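Local coordinates for K41043 (Homo sapiens, PDB 6KBR), which probably inhibits a serine protease as a SPINK2-type Kazal domain, a small disulfide-bonded fold that presents a binding loop to the enzyme, at residues A38-C41 and T42-K46. Residues are numbered along the deposited sequence; the frame is centred on the assembly and turned at random.
Sequences ANEC and TLCMK
N39 is the N-cap of the helix, and its side-chain OD1 takes two bonds from T42. T42 N approaches N39 OD1 almost head-on to the carbonyl at 2.9 Å (C=O...N angle 164°), whereas the hydroxyl comes from above the amide plane, 40° out of it, with T42 OG1 a short 2.5 Å from N39 OD1. Both torsions serve this grip: N39 CG stands between its own backbone N and carbonyl carbon (chi1 48°), folding the amide back over the helix start, and T42 OG1 lies anti to its carbonyl carbon, facing the cap. The two side chains cross at about a right angle.

Backbone bonds continue the turn. L43 N donates to N39 O at 3.2 Å, and T42 N adds a weak bond to that oxygen. The next two i to i+4 bonds follow directly, from C44 N to E40 O (3.0 Å) and from M45 N to C41 O (3.0 Å).

Few side-chain atoms add to this: L43 CB and C44 SG both make van der Waals contact with E40 O, each at 3.4 Å.

N39 ND2 is bonded to M25 O and weakly to N23 O, consistent with the Kazal asparagine that braces the protease-binding loop from behind; a chain of another protein packs on T42 and M45 and makes a weak hydrogen bond to N39 ND2. With an alanine here, T42 N would probably lose its side-chain cap and the loop would be freer to move.

Disulfides from C41 to C22 and from C44 to C14 tie helix 40-50 to the N-terminal part of the chain, while L43 packs on I56 of strand 56-59 and Y37 of strand 36-37, seating the helix against the antiparallel sheet.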
# COMPACT_ATOMS: atom_id res chain seq x y z
N ALA B 38 6.43 -11.48 4.68
CA ALA B 38 5.32 -10.74 4.04
C ALA B 38 5.27 -10.88 2.49
O ALA B 38 4.22 -10.89 1.89
CB ALA B 38 5.33 -9.26 4.42
N ASN B 39 6.42 -10.98 1.88
CA ASN B 39 6.52 -11.28 0.49
C ASN B 39 7.91 -11.80 0.17
O ASN B 39 8.78 -11.75 1.03
CB ASN B 39 6.16 -10.06 -0.36
CG ASN B 39 6.86 -8.79 0.09
OD1 ASN B 39 8.08 -8.77 0.29
ND2 ASN B 39 6.10 -7.72 0.20
N GLU B 40 8.11 -12.30 -1.03
CA GLU B 40 9.39 -12.90 -1.39
C GLU B 40 10.51 -11.88 -1.38
O GLU B 40 11.63 -12.22 -1.05
CB GLU B 40 9.33 -13.59 -2.76
CG GLU B 40 10.56 -14.47 -3.06
CD GLU B 40 10.28 -15.50 -4.20
OE1 GLU B 40 9.11 -16.00 -4.31
OE2 GLU B 40 11.25 -15.79 -4.96
N CYS B 41 10.21 -10.65 -1.76
CA CYS B 41 11.20 -9.61 -1.76
C CYS B 41 11.75 -9.40 -0.34
O CYS B 41 12.97 -9.24 -0.16
CB CYS B 41 10.66 -8.33 -2.38
SG CYS B 41 11.85 -6.95 -2.46
N THR B 42 10.86 -9.50 0.65
CA THR B 42 11.21 -9.31 2.07
C THR B 42 12.11 -10.43 2.60
O THR B 42 13.06 -10.19 3.38
CB THR B 42 9.96 -9.12 2.91
OG1 THR B 42 9.25 -7.99 2.41
CG2 THR B 42 10.27 -8.85 4.33
N LEU B 43 11.81 -11.65 2.14
CA LEU B 43 12.67 -12.80 2.42
C LEU B 43 14.04 -12.52 1.89
O LEU B 43 15.04 -12.68 2.60
CB LEU B 43 12.10 -14.08 1.78
CG LEU B 43 12.88 -15.38 1.95
CD1 LEU B 43 13.44 -15.54 3.34
CD2 LEU B 43 12.00 -16.56 1.63
N CYS B 44 14.10 -12.12 0.62
CA CYS B 44 15.38 -11.76 -0.02
C CYS B 44 16.21 -10.69 0.74
O CYS B 44 17.42 -10.81 0.89
CB CYS B 44 15.14 -11.33 -1.48
SG CYS B 44 14.65 -12.73 -2.50
N MET B 45 15.53 -9.65 1.25
CA MET B 45 16.17 -8.70 2.13
C MET B 45 16.79 -9.39 3.43
O MET B 45 17.92 -9.16 3.79
CB MET B 45 15.18 -7.58 2.45
CG MET B 45 15.16 -6.50 1.34
SD MET B 45 14.35 -4.94 1.81
CE MET B 45 15.63 -4.27 2.87
N LYS B 46 16.03 -10.23 4.08
CA LYS B 46 16.54 -11.01 5.23
C LYS B 46 17.75 -11.83 4.87
O LYS B 46 18.67 -11.88 5.63
CB LYS B 46 15.46 -11.95 5.81
CG LYS B 46 15.88 -12.53 7.17
CD LYS B 46 15.86 -11.50 8.30
CE LYS B 46 16.73 -11.97 9.46
NZ LYS B 46 18.04 -11.23 9.40